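Local coordinates for iron-regulated ABC transporter siderophore-binding protein SirA (PDB 3MWF) that binds the iron(III) complex of the siderophore staphyloferrin B, probably to deliver it to an iron-regulated ABC transporter of Staphylococcus aureus, at residues F114-T119 against G178-E183; L137-D142 against S279-I284. One frame throughout, in Å; residues are numbered along the deposited sequence. Where two conformers were deposited one is given.

Interaction 1. Residues F114-T119 against G178-E183; sequences FKFKDT and GGYAGE
F114 lays its ring against the start of helix 179-187, and its atoms can be followed outward one by one. F114 CB meets Y180 N at 3.6 Å and, on the same residue, CB. From there CG sits between the backbone N and the carbonyl carbon of its own residue (chi1 56°), which turns the ring over G179. F114 CD1 lies 3.5 Å from G179 C, and G179 CA stands almost straight over the F114 ring centre, 11° off the normal, as a CH-pi contact with the centroid 3.5 Å away. G179 has positive phi, a backbone conformation that favours glycine. CE1, at the rim, has E183 OE2 near the ring plane, with the carboxylate turned 85° against the ring. In this two-lobed, helix-linked siderophore-binding fold, the two segments lie before and after helix 130-155, and the lobes meet here. F114 also belongs to the pocket, its side chain about 4 Å from staphyloferrin B at the nearest atoms. E183 OE2 also takes the salt bridge from K115 NZ, 2.7 Å long, on its syn lone pair. The K115 chain runs extended and bends at its last torsion to reach it. E183 OE1 accepts from two waters, one leading to K115 NZ and the other to K117 NZ, which itself pairs with D187. Another water donates to both F114 O and Y180 O. Y180 CD1 approaches F114 O at 3.4 Å through the ring edge, while its hydroxyl is bonded to G276 O.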
# COMPACT_ATOMS: atom_id res chain seq x y z
N PHE A 114 -4.18 1.55 -2.42
CA PHE A 114 -3.56 1.01 -1.18
C PHE A 114 -4.54 0.31 -0.24
O PHE A 114 -4.11 -0.26 0.79
CB PHE A 114 -2.76 2.09 -0.43
CG PHE A 114 -3.56 3.31 -0.07
CD1 PHE A 114 -4.52 3.26 0.97
CD2 PHE A 114 -3.38 4.50 -0.77
CE1 PHE A 114 -5.29 4.40 1.28
CE2 PHE A 114 -4.10 5.64 -0.47
CZ PHE A 114 -5.07 5.61 0.57
N LYS A 115 -5.84 0.36 -0.57
CA LYS A 115 -6.84 -0.29 0.31
C LYS A 115 -6.99 -1.75 -0.11
O LYS A 115 -7.93 -2.14 -0.83
CB LYS A 115 -8.18 0.46 0.29
CG LYS A 115 -8.09 1.90 0.83
CD LYS A 115 -9.43 2.65 0.64
CE LYS A 115 -9.35 4.11 1.14
NZ LYS A 115 -9.56 4.20 2.61
N PHE A 116 -6.01 -2.56 0.33
CA PHE A 116 -5.84 -3.90 -0.22
C PHE A 116 -7.04 -4.80 0.11
O PHE A 116 -7.32 -5.75 -0.62
CB PHE A 116 -4.52 -4.51 0.25
CG PHE A 116 -4.55 -4.94 1.70
CD1 PHE A 116 -4.25 -4.03 2.72
CD2 PHE A 116 -4.92 -6.25 2.03
CE1 PHE A 116 -4.31 -4.42 4.06
CE2 PHE A 116 -4.99 -6.64 3.38
CZ PHE A 116 -4.68 -5.72 4.39
N LYS A 117 -7.79 -4.46 1.17
CA LYS A 117 -8.99 -5.25 1.50
C LYS A 117 -10.08 -4.98 0.47
O LYS A 117 -10.78 -5.90 0.05
CB LYS A 117 -9.45 -4.96 2.94
CG LYS A 117 -8.42 -5.44 3.97
CD LYS A 117 -8.65 -4.88 5.40
CE LYS A 117 -8.69 -3.34 5.39
NZ LYS A 117 -7.84 -2.55 6.36
N ASP A 118 -10.21 -3.73 0.05
CA ASP A 118 -11.18 -3.39 -0.99
C ASP A 118 -10.79 -3.99 -2.34
O ASP A 118 -11.63 -4.52 -3.07
CB ASP A 118 -11.36 -1.87 -1.06
CG ASP A 118 -12.02 -1.32 0.20
OD1 ASP A 118 -12.52 -2.12 1.03
OD2 ASP A 118 -12.05 -0.09 0.38
N THR A 119 -9.50 -3.94 -2.66
CA THR A 119 -8.97 -4.59 -3.87
C THR A 119 -9.28 -6.10 -3.84
O THR A 119 -9.71 -6.67 -4.84
CB THR A 119 -7.45 -4.35 -3.97
OG1 THR A 119 -7.23 -2.94 -3.93
CG2 THR A 119 -6.85 -4.91 -5.26
N GLY A 178 -2.84 7.75 6.87
CA GLY A 178 -3.53 6.64 6.25
C GLY A 178 -2.59 6.07 5.20
O GLY A 178 -1.40 5.83 5.46
N GLY A 179 -3.11 5.89 4.00
CA GLY A 179 -2.32 5.22 2.99
C GLY A 179 -2.06 3.77 3.38
O GLY A 179 -2.69 3.22 4.30
N TYR A 180 -1.15 3.12 2.66
CA TYR A 180 -0.98 1.68 2.84
C TYR A 180 -0.63 1.31 4.28
O TYR A 180 -1.36 0.50 4.90
CB TYR A 180 0.12 1.14 1.91
CG TYR A 180 0.17 -0.36 1.97
CD1 TYR A 180 -0.85 -1.13 1.36
CD2 TYR A 180 1.20 -1.02 2.66
CE1 TYR A 180 -0.82 -2.51 1.44
CE2 TYR A 180 1.22 -2.42 2.73
CZ TYR A 180 0.22 -3.14 2.13
OH TYR A 180 0.23 -4.51 2.16
N ALA A 181 0.49 1.84 4.78
CA ALA A 181 0.97 1.43 6.11
C ALA A 181 0.13 2.08 7.20
O ALA A 181 -0.17 1.45 8.19
CB ALA A 181 2.45 1.76 6.31
N GLY A 182 -0.27 3.33 6.99
CA GLY A 182 -1.10 4.01 8.01
C GLY A 182 -2.43 3.32 8.31
O GLY A 182 -2.86 3.25 9.48
N GLU A 183 -3.09 2.82 7.27
CA GLU A 183 -4.32 2.05 7.51
C GLU A 183 -4.08 0.72 8.22
O GLU A 183 -4.89 0.33 9.07
CB GLU A 183 -5.12 1.83 6.23
CG GLU A 183 -5.67 3.15 5.64
CD GLU A 183 -6.82 2.92 4.68
OE1 GLU A 183 -7.26 1.79 4.44
OE2 GLU A 183 -7.35 3.91 4.16
O HOH W 1 -3.58 -0.64 3.61
O HOH W 2 -9.85 1.32 4.09
O HOH W 3 -6.22 -0.76 4.24

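Interaction 2. Residues L137-D142 against S279-I284; sequences LKKYDD and SSLKLI
Y140 reaches from helix 130-155 toward S280, L281 and I284 of helix 277-290, which meet its ring from different directions. CG of Y140 lies anti to the backbone N (chi1 171°), carrying the ring across the gap between the two helix segments. Here the linker helix 130-155 packs along the C-terminal helix, the short segments nearly parallel at 12° with their axes 10.5 Å apart. L281 comes at the ring edge, close to its plane: L281 CD2 is 4.1 Å from Y140 CD1 and packs on Y140 CA as well. I284 crosses the tyrosine side chain at about a right angle and brings I284 CD1 to 3.7 Å from Y140 CE1. S280 approaches the same two ring carbons obliquely, S280 OG being 3.3 Å from Y140 CD1. The other methyl of L281, CD1, lies 3.7 Å from K139 NZ, at the end of a lysine chain that bends repeatedly and runs across the leucine. Polar ends are bonded to third parties: S280 OG to Y277 O, K139 NZ to Y277 OH, and the Y140 hydroxyl to D187. Between the two segments the contact is therefore van der Waals in character, while Y277 and D187 hold the polar ends of the side chains that make it.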
# COMPACT_ATOMS: atom_id res chain seq x y z
N LEU A 137 -8.85 -12.62 3.62
CA LEU A 137 -9.18 -11.55 4.54
C LEU A 137 -9.36 -12.08 5.97
O LEU A 137 -8.92 -11.43 6.92
CB LEU A 137 -10.39 -10.76 4.04
CG LEU A 137 -10.10 -10.02 2.71
CD1 LEU A 137 -11.27 -9.14 2.30
CD2 LEU A 137 -8.82 -9.18 2.79
N LYS A 138 -9.95 -13.27 6.10
CA LYS A 138 -10.00 -13.93 7.42
C LYS A 138 -8.60 -14.15 8.00
O LYS A 138 -8.36 -13.86 9.17
CB LYS A 138 -10.79 -15.25 7.34
CG LYS A 138 -10.91 -16.03 8.66
CD LYS A 138 -12.02 -15.51 9.56
CE LYS A 138 -13.37 -16.18 9.32
NZ LYS A 138 -14.10 -15.62 8.12
N LYS A 139 -7.67 -14.64 7.17
CA LYS A 139 -6.28 -14.82 7.57
C LYS A 139 -5.63 -13.51 8.04
O LYS A 139 -4.87 -13.49 9.02
CB LYS A 139 -5.48 -15.44 6.42
CG LYS A 139 -4.07 -15.83 6.78
CD LYS A 139 -3.57 -17.07 5.99
CE LYS A 139 -2.42 -16.71 5.04
NZ LYS A 139 -2.86 -15.96 3.81
N TYR A 140 -5.90 -12.41 7.33
CA TYR A 140 -5.38 -11.13 7.74
C TYR A 140 -5.98 -10.68 9.08
O TYR A 140 -5.26 -10.26 9.99
CB TYR A 140 -5.59 -10.05 6.65
CG TYR A 140 -5.25 -8.64 7.11
CD1 TYR A 140 -3.93 -8.18 7.12
CD2 TYR A 140 -6.25 -7.77 7.51
CE1 TYR A 140 -3.62 -6.89 7.57
CE2 TYR A 140 -5.96 -6.50 7.94
CZ TYR A 140 -4.66 -6.06 7.95
OH TYR A 140 -4.41 -4.78 8.38
N ASP A 141 -7.29 -10.79 9.20
CA ASP A 141 -8.00 -10.41 10.42
C ASP A 141 -7.50 -11.19 11.63
O ASP A 141 -7.29 -10.62 12.71
CB ASP A 141 -9.50 -10.63 10.26
CG ASP A 141 -10.16 -9.58 9.39
OD1 ASP A 141 -9.54 -8.52 9.08
OD2 ASP A 141 -11.33 -9.81 9.02
N ASP A 142 -7.26 -12.49 11.43
CA ASP A 142 -6.67 -13.32 12.48
C ASP A 142 -5.30 -12.83 12.92
O ASP A 142 -5.02 -12.75 14.11
CB ASP A 142 -6.60 -14.79 12.05
CG ASP A 142 -7.96 -15.45 12.02
OD1 ASP A 142 -8.93 -14.92 12.61
OD2 ASP A 142 -8.07 -16.51 11.38
N SER A 279 2.05 -8.20 1.20
CA SER A 279 2.84 -7.29 2.03
C SER A 279 2.20 -6.98 3.36
O SER A 279 2.90 -6.62 4.31
CB SER A 279 3.08 -5.94 1.34
OG SER A 279 3.93 -6.09 0.24
N SER A 280 0.87 -7.07 3.42
CA SER A 280 0.17 -6.75 4.69
C SER A 280 0.63 -7.72 5.79
O SER A 280 1.00 -7.29 6.90
CB SER A 280 -1.37 -6.74 4.54
OG SER A 280 -1.96 -8.03 4.42
N LEU A 281 0.69 -9.00 5.44
CA LEU A 281 1.14 -10.02 6.38
C LEU A 281 2.62 -9.81 6.71
O LEU A 281 3.03 -9.91 7.88
CB LEU A 281 0.89 -11.42 5.78
CG LEU A 281 -0.55 -11.68 5.34
CD1 LEU A 281 -0.67 -13.11 4.77
CD2 LEU A 281 -1.55 -11.51 6.50
N LYS A 282 3.42 -9.50 5.69
CA LYS A 282 4.82 -9.18 5.91
C LYS A 282 5.07 -7.95 6.80
O LYS A 282 6.00 -7.93 7.59
CB LYS A 282 5.54 -9.05 4.58
CG LYS A 282 7.03 -8.95 4.69
CD LYS A 282 7.62 -10.35 4.80
CE LYS A 282 9.10 -10.31 4.52
NZ LYS A 282 9.81 -9.77 5.72
N LEU A 283 4.27 -6.91 6.62
CA LEU A 283 4.40 -5.70 7.44
C LEU A 283 4.17 -6.04 8.92
O LEU A 283 4.98 -5.66 9.79
CB LEU A 283 3.46 -4.60 6.92
CG LEU A 283 3.66 -3.18 7.46
CD1 LEU A 283 2.97 -2.15 6.56
CD2 LEU A 283 3.12 -3.04 8.90
N ILE A 284 3.14 -6.82 9.19
CA ILE A 284 2.84 -7.26 10.58
C ILE A 284 4.02 -8.06 11.16
O ILE A 284 4.45 -7.84 12.31
CB ILE A 284 1.50 -8.04 10.65
CG1 ILE A 284 0.31 -7.14 10.24
CG2 ILE A 284 1.27 -8.52 12.10
CD1 ILE A 284 -1.06 -7.84 10.00

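How the interactions relate
From the N terminus the chain passes 114-119, turns into helix 130-155 with 137-142, and then enters the second lobe, where 178-183 returns to 114-119 and closes interaction 1 over 58 intervening residues. Interaction 2 closes much later, when 279-284 in the C-terminal helix comes back to 137-142 across 136 residues. Because 137-142 lies inside the first loop and 279-284 beyond it, the two loops cross. The contacts also touch: F116 sets its ring edge-to-face with Y140, F116 CZ lies 3.5 Å from S280 CB, and Y180 packs on S279 and S280. Helices 116-127, 130-155, 179-187 and 277-290 thereby come together, interaction 1 reaching the siderophore pocket through F114 and interaction 2 set back from it.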